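Long-range contact in photosystem II stability/assembly factor HCF136 (Cyanidioschyzon merolae, PDB 5OJ3), which is probably essential for photosystem II biogenesis, being required to assemble an early intermediate that includes D2 and cytochrome b559: residues I262-V273 with A285-L294. Residues are numbered along the deposited sequence; the frame is centred on the assembly and turned at random.
Sequences ITGASYFTGSIV and AIPSRGNFFL
Phe268 meets Pro287 and Phe292 because its chi1 of -178° swings CG opposite the backbone N and carries the ring to where its edge meets Pro287, while a chi1 of 57° sets the Phe292 ring over its backbone, facing Pro287. The Phe268 ring offers an edge: its CE1 lies 3.3 Å from Pro287 CB, near the ring plane. Pro287 CG in turn sits centrally over one face of the Phe292 ring, so the compact proline occupies the angle between the two rings. The two phenylalanine side chains run at about a right angle, with Phe268 CE1 4.0 Å from Phe292 CZ. Ile262 lies against Phe292 and Asn291; its CB meets the Phe292 edge, and its long CG1-CD1 arm passes beside the amide of Asn291 and reaches the edge of the Phe268 ring. Each type suits its place: flat phenylalanines offer edge and face, the rigid proline ring lies on a face, and branched Ile262 reaches two neighbours at once.

Further along, the main chains pair. Val273 and Ile286 form an antiparallel hydrogen-bonded pair, with Val273 N 2.6 Å from Ile286 O and Ile286 N 3.0 Å from Val273 O; their beta-branched side chains share one sheet face. Where the strand gives way to the type I turn from Pro287 to Gly290, Ser271 O receives two weak bonds, from Ser288 N and from Ser288 OG at 3.0 Å, a use that suits a small hydroxyl residue. The Ser271 OG is hydrogen-bonded to Ser228 OG.

In this seven-bladed beta-propeller, the contact folds the loop before strand 272-273 against the hairpin of strands 283-287 and 292-296. Helix 250-254 touches Phe268, Ile272 and Phe292, while Ile286 packs on strand 314-319 of another sheet.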
ATOM      1  N   ILE A 262      19.970  -5.494   8.914  1.00186.48           N
ATOM      2  CA  ILE A 262      20.172  -4.383   9.835  1.00194.69           C
ATOM      3  C   ILE A 262      21.223  -4.742  10.875  1.00195.73           C
ATOM      4  O   ILE A 262      21.989  -3.882  11.316  1.00202.11           O
ATOM      5  CB  ILE A 262      18.835  -3.976  10.483  1.00196.41           C
ATOM      6  CG1 ILE A 262      18.864  -2.522  10.939  1.00198.43           C
ATOM      7  CG2 ILE A 262      18.448  -4.914  11.633  1.00198.83           C
ATOM      8  CD1 ILE A 262      17.525  -2.057  11.404  1.00196.15           C
ATOM      9  N   THR A 263      21.334  -6.025  11.215  1.00191.55           N
ATOM     10  CA  THR A 263      22.139  -6.508  12.321  1.00188.24           C
ATOM     11  C   THR A 263      23.615  -6.134  12.214  1.00184.62           C
ATOM     12  O   THR A 263      24.340  -6.305  13.200  1.00179.31           O
ATOM     13  CB  THR A 263      21.987  -8.004  12.412  1.00182.49           C
ATOM     14  OG1 THR A 263      22.981  -8.622  11.562  1.00181.86           O
ATOM     15  CG2 THR A 263      20.618  -8.406  11.900  1.00175.16           C
ATOM     16  N   GLY A 264      24.061  -5.583  11.084  1.00183.31           N
ATOM     17  CA  GLY A 264      25.395  -5.030  10.984  1.00183.81           C
ATOM     18  C   GLY A 264      25.417  -3.520  11.054  1.00179.24           C
ATOM     19  O   GLY A 264      26.255  -2.946  11.748  1.00181.44           O
ATOM     20  N   ALA A 265      24.514  -2.866  10.322  1.00172.19           N
ATOM     21  CA  ALA A 265      24.547  -1.413  10.179  1.00171.27           C
ATOM     22  C   ALA A 265      23.844  -0.694  11.329  1.00170.67           C
ATOM     23  O   ALA A 265      24.465   0.087  12.056  1.00176.28           O
ATOM     24  CB  ALA A 265      23.923  -1.011   8.838  1.00167.27           C
ATOM     25  N   SER A 266      22.552  -0.951  11.506  1.00166.34           N
ATOM     26  CA  SER A 266      21.740  -0.257  12.490  1.00165.72           C
ATOM     27  C   SER A 266      21.130  -1.241  13.481  1.00162.10           C
ATOM     28  O   SER A 266      21.062  -2.447  13.239  1.00162.46           O
ATOM     29  CB  SER A 266      20.617   0.542  11.816  1.00163.37           C
ATOM     30  OG  SER A 266      19.467   0.588  12.639  1.00163.08           O
ATOM     31  N   TYR A 267      20.680  -0.710  14.612  1.00155.09           N
ATOM     32  CA  TYR A 267      19.824  -1.463  15.512  1.00146.80           C
ATOM     33  C   TYR A 267      18.380  -1.290  15.060  1.00136.50           C
ATOM     34  O   TYR A 267      17.984  -0.208  14.613  1.00137.42           O
ATOM     35  CB  TYR A 267      20.002  -0.999  16.958  1.00151.23           C
ATOM     36  CG  TYR A 267      18.724  -1.009  17.760  1.00150.98           C
ATOM     37  CD1 TYR A 267      18.193  -2.198  18.243  1.00150.13           C
ATOM     38  CD2 TYR A 267      18.044   0.171  18.028  1.00152.93           C
ATOM     39  CE1 TYR A 267      17.018  -2.211  18.972  1.00150.02           C
ATOM     40  CE2 TYR A 267      16.871   0.169  18.756  1.00153.09           C
ATOM     41  CZ  TYR A 267      16.363  -1.023  19.226  1.00151.59           C
ATOM     42  OH  TYR A 267      15.194  -1.025  19.952  1.00152.25           O
ATOM     43  N   PHE A 268      17.596  -2.359  15.178  1.00124.65           N
ATOM     44  CA  PHE A 268      16.284  -2.424  14.543  1.00111.18           C
ATOM     45  C   PHE A 268      15.216  -1.825  15.449  1.00111.32           C
ATOM     46  O   PHE A 268      14.805  -2.447  16.435  1.00115.55           O
ATOM     47  CB  PHE A 268      15.934  -3.864  14.176  1.00101.24           C
ATOM     48  CG  PHE A 268      14.608  -4.001  13.484  1.00 93.07           C
ATOM     49  CD1 PHE A 268      14.422  -3.498  12.210  1.00 90.33           C
ATOM     50  CD2 PHE A 268      13.546  -4.632  14.105  1.00 89.81           C
ATOM     51  CE1 PHE A 268      13.203  -3.620  11.574  1.00 86.50           C
ATOM     52  CE2 PHE A 268      12.325  -4.760  13.464  1.00 86.02           C
ATOM     53  CZ  PHE A 268      12.154  -4.250  12.201  1.00 84.42           C
ATOM     54  N   THR A 269      14.768  -0.618  15.110  1.00108.03           N
ATOM     55  CA  THR A 269      13.489  -0.127  15.605  1.00104.96           C
ATOM     56  C   THR A 269      12.398  -1.085  15.149  1.00 99.67           C
ATOM     57  O   THR A 269      12.247  -1.337  13.950  1.00 95.19           O
ATOM     58  CB  THR A 269      13.221   1.284  15.089  1.00108.03           C
ATOM     59  OG1 THR A 269      13.091   1.258  13.663  1.00105.12           O
ATOM     60  CG2 THR A 269      14.365   2.212  15.471  1.00113.05           C
ATOM     61  N   GLY A 270      11.632  -1.612  16.098  1.00101.16           N
ATOM     62  CA  GLY A 270      10.818  -2.771  15.798  1.00 96.64           C
ATOM     63  C   GLY A 270       9.456  -2.526  15.183  1.00 86.43           C
ATOM     64  O   GLY A 270       8.465  -3.117  15.619  1.00 90.02           O
ATOM     65  N   SER A 271       9.389  -1.676  14.159  1.00 73.24           N
ATOM     66  CA  SER A 271       8.172  -1.528  13.378  1.00 65.86           C
ATOM     67  C   SER A 271       8.513  -1.544  11.895  1.00 62.10           C
ATOM     68  O   SER A 271       9.659  -1.325  11.494  1.00 61.46           O
ATOM     69  CB  SER A 271       7.432  -0.229  13.729  1.00 69.36           C
ATOM     70  OG  SER A 271       7.043  -0.212  15.091  1.00 73.08           O
ATOM     71  N   ILE A 272       7.490  -1.801  11.082  1.00 58.72           N
ATOM     72  CA  ILE A 272       7.636  -1.901   9.637  1.00 54.92           C
ATOM     73  C   ILE A 272       6.749  -0.858   8.967  1.00 52.58           C
ATOM     74  O   ILE A 272       5.814  -0.319   9.565  1.00 52.47           O
ATOM     75  CB  ILE A 272       7.325  -3.320   9.115  1.00 53.13           C
ATOM     76  CG1 ILE A 272       5.826  -3.607   9.193  1.00 34.22           C
ATOM     77  CG2 ILE A 272       8.139  -4.360   9.877  1.00 34.61           C
ATOM     78  CD1 ILE A 272       5.454  -5.021   8.801  1.00 32.10           C
ATOM     79  N   VAL A 273       7.050  -0.587   7.695  1.00 52.40           N
ATOM     80  CA  VAL A 273       6.426   0.495   6.944  1.00 55.08           C
ATOM     81  C   VAL A 273       6.125  -0.038   5.547  1.00 53.91           C
ATOM     82  O   VAL A 273       6.779  -0.960   5.058  1.00 50.72           O
ATOM     83  CB  VAL A 273       7.340   1.754   6.899  1.00 58.05           C
ATOM     84  CG1 VAL A 273       6.864   2.787   5.874  1.00 60.55           C
ATOM     85  CG2 VAL A 273       7.474   2.379   8.288  1.00 60.51           C
ATOM     86  N   ALA A 285       7.296  -5.678   2.837  1.00 40.41           N
ATOM     87  CA  ALA A 285       7.292  -4.591   3.802  1.00 43.29           C
ATOM     88  C   ALA A 285       8.721  -4.098   3.952  1.00 45.09           C
ATOM     89  O   ALA A 285       9.658  -4.659   3.375  1.00 44.45           O
ATOM     90  CB  ALA A 285       6.712  -5.041   5.146  1.00 43.43           C
ATOM     91  N   ILE A 286       8.883  -3.040   4.735  1.00 46.00           N
ATOM     92  CA  ILE A 286      10.193  -2.423   4.888  1.00 46.43           C
ATOM     93  C   ILE A 286      10.363  -2.025   6.348  1.00 46.07           C
ATOM     94  O   ILE A 286       9.391  -1.613   6.997  1.00 46.17           O
ATOM     95  CB  ILE A 286      10.347  -1.234   3.927  1.00 48.86           C
ATOM     96  CG1 ILE A 286      11.810  -0.962   3.637  1.00 52.77           C
ATOM     97  CG2 ILE A 286       9.720   0.035   4.483  1.00 51.99           C
ATOM     98  CD1 ILE A 286      11.958   0.016   2.557  1.00 55.92           C
ATOM     99  N   PRO A 287      11.553  -2.171   6.921  1.00 46.53           N
ATOM    100  CA  PRO A 287      11.788  -1.640   8.266  1.00 48.46           C
ATOM    101  C   PRO A 287      11.709  -0.123   8.291  1.00 51.07           C
ATOM    102  O   PRO A 287      11.844   0.556   7.269  1.00 52.55           O
ATOM    103  CB  PRO A 287      13.202  -2.127   8.600  1.00 50.51           C
ATOM    104  CG  PRO A 287      13.818  -2.481   7.285  1.00 50.41           C
ATOM    105  CD  PRO A 287      12.688  -2.975   6.442  1.00 47.53           C
ATOM    106  N   SER A 288      11.466   0.400   9.496  1.00 52.66           N
ATOM    107  CA  SER A 288      11.240   1.832   9.679  1.00 55.78           C
ATOM    108  C   SER A 288      12.366   2.670   9.085  1.00 59.06           C
ATOM    109  O   SER A 288      12.125   3.753   8.541  1.00 61.96           O
ATOM    110  CB  SER A 288      11.064   2.146  11.166  1.00 59.42           C
ATOM    111  OG  SER A 288       9.822   1.658  11.644  1.00 59.14           O
ATOM    112  N   ARG A 289      13.601   2.182   9.170  1.00 59.44           N
ATOM    113  CA  ARG A 289      14.767   2.958   8.774  1.00 65.09           C
ATOM    114  C   ARG A 289      15.335   2.521   7.429  1.00 63.87           C
ATOM    115  O   ARG A 289      16.451   2.921   7.081  1.00 67.16           O
ATOM    116  CB  ARG A 289      15.848   2.858   9.855  1.00 71.62           C
ATOM    117  CG  ARG A 289      15.543   3.612  11.150  1.00 77.80           C
ATOM    118  CD  ARG A 289      16.104   5.027  11.119  1.00 84.44           C
ATOM    119  NE  ARG A 289      15.660   5.826  12.260  1.00 90.65           N
ATOM    120  CZ  ARG A 289      16.336   5.957  13.398  1.00 95.16           C
ATOM    121  NH1 ARG A 289      17.497   5.337  13.563  1.00 96.80           N
ATOM    122  NH2 ARG A 289      15.848   6.707  14.376  1.00 97.72           N
ATOM    123  N   GLY A 290      14.597   1.715   6.668  1.00 60.87           N
ATOM    124  CA  GLY A 290      14.928   1.452   5.280  1.00 58.84           C
ATOM    125  C   GLY A 290      16.191   0.658   5.041  1.00 58.62           C
ATOM    126  O   GLY A 290      16.687   0.648   3.912  1.00 59.03           O
ATOM    127  N   ASN A 291      16.732  -0.004   6.066  1.00 59.27           N
ATOM    128  CA  ASN A 291      18.052  -0.617   5.944  1.00 62.11           C
ATOM    129  C   ASN A 291      18.017  -1.867   5.071  1.00 59.30           C
ATOM    130  O   ASN A 291      19.051  -2.279   4.532  1.00 59.04           O
ATOM    131  CB  ASN A 291      18.574  -0.964   7.337  1.00 66.32           C
ATOM    132  CG  ASN A 291      18.308   0.134   8.338  1.00 73.53           C
ATOM    133  OD1 ASN A 291      18.997   1.148   8.360  1.00 79.91           O
ATOM    134  ND2 ASN A 291      17.259  -0.034   9.133  1.00 73.14           N
ATOM    135  N   PHE A 292      16.847  -2.477   4.928  1.00 53.89           N
ATOM    136  CA  PHE A 292      16.642  -3.672   4.123  1.00 50.07           C
ATOM    137  C   PHE A 292      15.157  -3.712   3.779  1.00 44.58           C
ATOM    138  O   PHE A 292      14.451  -2.710   3.927  1.00 41.81           O
ATOM    139  CB  PHE A 292      17.111  -4.923   4.875  1.00 49.16           C
ATOM    140  CG  PHE A 292      16.445  -5.111   6.205  1.00 47.64           C
ATOM    141  CD1 PHE A 292      16.925  -4.475   7.333  1.00 44.37           C
ATOM    142  CD2 PHE A 292      15.331  -5.923   6.329  1.00 49.48           C
ATOM    143  CE1 PHE A 292      16.304  -4.638   8.549  1.00 43.66           C
ATOM    144  CE2 PHE A 292      14.712  -6.091   7.551  1.00 48.22           C
ATOM    145  CZ  PHE A 292      15.203  -5.447   8.662  1.00 45.33           C
ATOM    146  N   PHE A 293      14.678  -4.854   3.298  1.00 42.22           N
ATOM    147  CA  PHE A 293      13.241  -5.052   3.168  1.00 40.68           C
ATOM    148  C   PHE A 293      12.906  -6.494   3.524  1.00 39.41           C
ATOM    149  O   PHE A 293      13.786  -7.356   3.628  1.00 38.31           O
ATOM    150  CB  PHE A 293      12.736  -4.658   1.770  1.00 40.49           C
ATOM    151  CG  PHE A 293      13.254  -5.520   0.655  1.00 41.10           C
ATOM    152  CD1 PHE A 293      14.497  -5.276   0.095  1.00 43.20           C
ATOM    153  CD2 PHE A 293      12.480  -6.544   0.133  1.00 38.53           C
ATOM    154  CE1 PHE A 293      14.971  -6.058  -0.944  1.00 41.04           C
ATOM    155  CE2 PHE A 293      12.949  -7.326  -0.906  1.00 37.03           C
ATOM    156  CZ  PHE A 293      14.196  -7.081  -1.444  1.00 37.48           C
ATOM    157  N   LEU A 294      11.613  -6.750   3.716  1.00 39.61           N
ATOM    158  CA  LEU A 294      11.131  -8.023   4.228  1.00 37.23           C
ATOM    159  C   LEU A 294       9.991  -8.532   3.361  1.00 35.14           C
ATOM    160  O   LEU A 294       9.205  -7.751   2.815  1.00 36.82           O
ATOM    161  CB  LEU A 294      10.652  -7.902   5.683  1.00 36.10           C
ATOM    162  CG  LEU A 294      11.690  -7.530   6.741  1.00 36.55           C
ATOM    163  CD1 LEU A 294      11.103  -6.582   7.774  1.00 37.36           C
ATOM    164  CD2 LEU A 294      12.227  -8.785   7.409  1.00 37.00           C
TER